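Side-chain contact in solute-binding protein (Thermoactinomyces vulgaris, PDB 2ZYO), which binds cyclodextrins and maltodextrins, here maltotetraose, and probably delivers them to a membrane transporter as an extracellular solute-binding protein: residues 30-35 / 316-321. Numbering follows the deposited sequence.
Sequences GVQLNN and TGEIPP
The carboxylate of E318 lies over one face of the Q32 amide, its plane inclined by 46°. Both carboxylate oxygens lie beyond that face, OE1 of E318 4.1 Å from CD of Q32. Although NE2 of Q32 comes within 3.4 Å of OE2 of E318, the oxygen stands almost directly above NE2, where the N-H bonds cannot point at it, and no hydrogen bond forms. The amide instead gives NE2 to D29 OD1 and receives a weak bond from K282 at OE1. K282 also forms a salt bridge with OE2 of E318, while R312 does so with OE1. K282 and R312 together probably offset the carboxylate's charge.

Next to this polar pair the contact is aliphatic. CG2 of T316 reaches CG of Q32 at 3.9 Å, and CG2 of V31 stands 4.0 Å from CA of T316, with the T316 methyl its second neighbour. OG1 of T316, set between the backbone N and the carbonyl carbon (chi1 69°), accepts from the backbone N of E318 (3.2 Å, 163°), closing an ST turn around G317, whose positive phi marks the exit from helix 306-316; it also hydrogen-bonds R312 O, one turn back. The contact thus sets the first turn of helix 30-47 against the C-terminal end of helix 306-316. E318 itself packs on A127 of strand 120-136, and past it I319 bonds through its backbone to I128, carrying the loop onto that strand.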
ATOM      1  N   GLY A  30      -3.154   7.885  17.432  1.00 23.02           N
ATOM      2  CA  GLY A  30      -4.232   8.490  18.210  1.00 21.90           C
ATOM      3  C   GLY A  30      -5.408   8.973  17.383  1.00 19.62           C
ATOM      4  O   GLY A  30      -6.558   8.704  17.730  1.00 18.88           O
ATOM      5  N   VAL A  31      -5.125   9.681  16.291  1.00 19.33           N
ATOM      6  CA  VAL A  31      -6.185  10.252  15.447  1.00 19.39           C
ATOM      7  C   VAL A  31      -6.998   9.198  14.682  1.00 18.71           C
ATOM      8  O   VAL A  31      -8.204   9.371  14.481  1.00 19.16           O
ATOM      9  CB  VAL A  31      -5.675  11.372  14.482  1.00 20.73           C
ATOM     10  CG1 VAL A  31      -5.042  12.511  15.271  1.00 22.14           C
ATOM     11  CG2 VAL A  31      -4.706  10.826  13.434  1.00 21.06           C
ATOM     12  N   GLN A  32      -6.341   8.116  14.266  1.00 17.11           N
ATOM     13  CA  GLN A  32      -7.029   7.006  13.605  1.00 16.68           C
ATOM     14  C   GLN A  32      -8.009   6.349  14.568  1.00 15.54           C
ATOM     15  O   GLN A  32      -9.140   6.032  14.194  1.00 15.39           O
ATOM     16  CB  GLN A  32      -6.033   5.963  13.090  1.00 18.08           C
ATOM     17  CG  GLN A  32      -5.244   6.395  11.863  1.00 19.86           C
ATOM     18  CD  GLN A  32      -4.376   5.281  11.301  1.00 22.57           C
ATOM     19  OE1 GLN A  32      -4.839   4.159  11.085  1.00 23.73           O
ATOM     20  NE2 GLN A  32      -3.112   5.595  11.041  1.00 24.13           N
ATOM     21  N   LEU A  33      -7.561   6.157  15.809  1.00 16.28           N
ATOM     22  CA  LEU A  33      -8.374   5.535  16.849  1.00 16.64           C
ATOM     23  C   LEU A  33      -9.575   6.403  17.212  1.00 16.84           C
ATOM     24  O   LEU A  33     -10.706   5.916  17.260  1.00 16.65           O
ATOM     25  CB  LEU A  33      -7.523   5.238  18.091  1.00 17.32           C
ATOM     26  CG  LEU A  33      -8.182   4.541  19.288  1.00 17.77           C
ATOM     27  CD1 LEU A  33      -8.595   3.107  18.959  1.00 19.64           C
ATOM     28  CD2 LEU A  33      -7.259   4.566  20.501  1.00 19.93           C
ATOM     29  N   ASN A  34      -9.323   7.686  17.456  1.00 16.94           N
ATOM     30  CA  ASN A  34     -10.383   8.610  17.852  1.00 16.69           C
ATOM     31  C   ASN A  34     -11.413   8.879  16.752  1.00 15.11           C
ATOM     32  O   ASN A  34     -12.588   9.094  17.052  1.00 14.12           O
ATOM     33  CB  ASN A  34      -9.798   9.914  18.396  1.00 21.77           C
ATOM     34  CG  ASN A  34      -8.906   9.694  19.610  1.00 24.44           C
ATOM     35  OD1 ASN A  34      -9.086   8.739  20.370  1.00 26.07           O
ATOM     36  ND2 ASN A  34      -7.940  10.582  19.797  1.00 26.60           N
ATOM     37  N   ASN A  35     -10.983   8.857  15.489  1.00 13.75           N
ATOM     38  CA  ASN A  35     -11.926   8.984  14.377  1.00 12.15           C
ATOM     39  C   ASN A  35     -12.903   7.813  14.329  1.00 10.98           C
ATOM     40  O   ASN A  35     -14.107   8.004  14.134  1.00 11.58           O
ATOM     41  CB  ASN A  35     -11.214   9.120  13.029  1.00 12.98           C
ATOM     42  CG  ASN A  35     -12.180   9.384  11.894  1.00 13.49           C
ATOM     43  OD1 ASN A  35     -12.563   8.469  11.169  1.00 14.62           O
ATOM     44  ND2 ASN A  35     -12.605  10.636  11.754  1.00 12.23           N
ATOM     45  N   THR A 316      -7.075  12.234   9.729  1.00 13.60           N
ATOM     46  CA  THR A 316      -5.914  11.339   9.632  1.00 13.15           C
ATOM     47  C   THR A 316      -4.949  11.667   8.494  1.00 13.48           C
ATOM     48  O   THR A 316      -3.777  11.278   8.545  1.00 14.46           O
ATOM     49  CB  THR A 316      -6.335   9.861   9.463  1.00 12.85           C
ATOM     50  OG1 THR A 316      -6.936   9.681   8.174  1.00 12.29           O
ATOM     51  CG2 THR A 316      -7.311   9.431  10.557  1.00 13.07           C
ATOM     52  N   GLY A 317      -5.445  12.344   7.461  1.00 12.65           N
ATOM     53  CA  GLY A 317      -4.640  12.663   6.281  1.00 12.89           C
ATOM     54  C   GLY A 317      -4.498  11.507   5.304  1.00 12.89           C
ATOM     55  O   GLY A 317      -3.825  11.634   4.276  1.00 14.06           O
ATOM     56  N   GLU A 318      -5.132  10.380   5.625  1.00 12.37           N
ATOM     57  CA  GLU A 318      -5.104   9.196   4.770  1.00 12.05           C
ATOM     58  C   GLU A 318      -6.184   9.300   3.703  1.00 10.88           C
ATOM     59  O   GLU A 318      -7.351   9.562   4.010  1.00  9.33           O
ATOM     60  CB  GLU A 318      -5.283   7.914   5.592  1.00 13.04           C
ATOM     61  CG  GLU A 318      -4.225   7.698   6.678  1.00 14.83           C
ATOM     62  CD  GLU A 318      -4.247   6.294   7.270  1.00 17.34           C
ATOM     63  OE1 GLU A 318      -5.331   5.678   7.349  1.00 16.43           O
ATOM     64  OE2 GLU A 318      -3.168   5.797   7.661  1.00 21.03           O
ATOM     65  N   ILE A 319      -5.783   9.097   2.451  1.00 10.51           N
ATOM     66  CA  ILE A 319      -6.686   9.220   1.306  1.00  8.89           C
ATOM     67  C   ILE A 319      -7.755   8.128   1.315  1.00  8.53           C
ATOM     68  O   ILE A 319      -7.426   6.946   1.291  1.00  9.03           O
ATOM     69  CB  ILE A 319      -5.906   9.172  -0.032  1.00 11.10           C
ATOM     70  CG1 ILE A 319      -4.873  10.299  -0.083  1.00 13.05           C
ATOM     71  CG2 ILE A 319      -6.864   9.264  -1.222  1.00 12.22           C
ATOM     72  CD1 ILE A 319      -3.816  10.119  -1.154  1.00 15.19           C
ATOM     73  N   PRO A 320      -9.042   8.523   1.351  1.00  9.01           N
ATOM     74  CA  PRO A 320     -10.095   7.517   1.262  1.00  8.94           C
ATOM     75  C   PRO A 320     -10.395   7.175  -0.200  1.00  8.97           C
ATOM     76  O   PRO A 320     -10.670   8.080  -0.993  1.00  8.75           O
ATOM     77  CB  PRO A 320     -11.295   8.206   1.920  1.00  9.57           C
ATOM     78  CG  PRO A 320     -11.067   9.671   1.707  1.00 10.27           C
ATOM     79  CD  PRO A 320      -9.585   9.890   1.475  1.00 11.36           C
ATOM     80  N   PRO A 321     -10.332   5.880  -0.567  1.00  9.47           N
ATOM     81  CA  PRO A 321     -10.591   5.529  -1.963  1.00 10.02           C
ATOM     82  C   PRO A 321     -12.093   5.463  -2.241  1.00  9.46           C
ATOM     83  O   PRO A 321     -12.629   4.419  -2.635  1.00 10.61           O
ATOM     84  CB  PRO A 321      -9.915   4.167  -2.112  1.00 11.08           C
ATOM     85  CG  PRO A 321      -9.959   3.570  -0.751  1.00  9.95           C
ATOM     86  CD  PRO A 321     -10.022   4.693   0.254  1.00  9.86           C
TER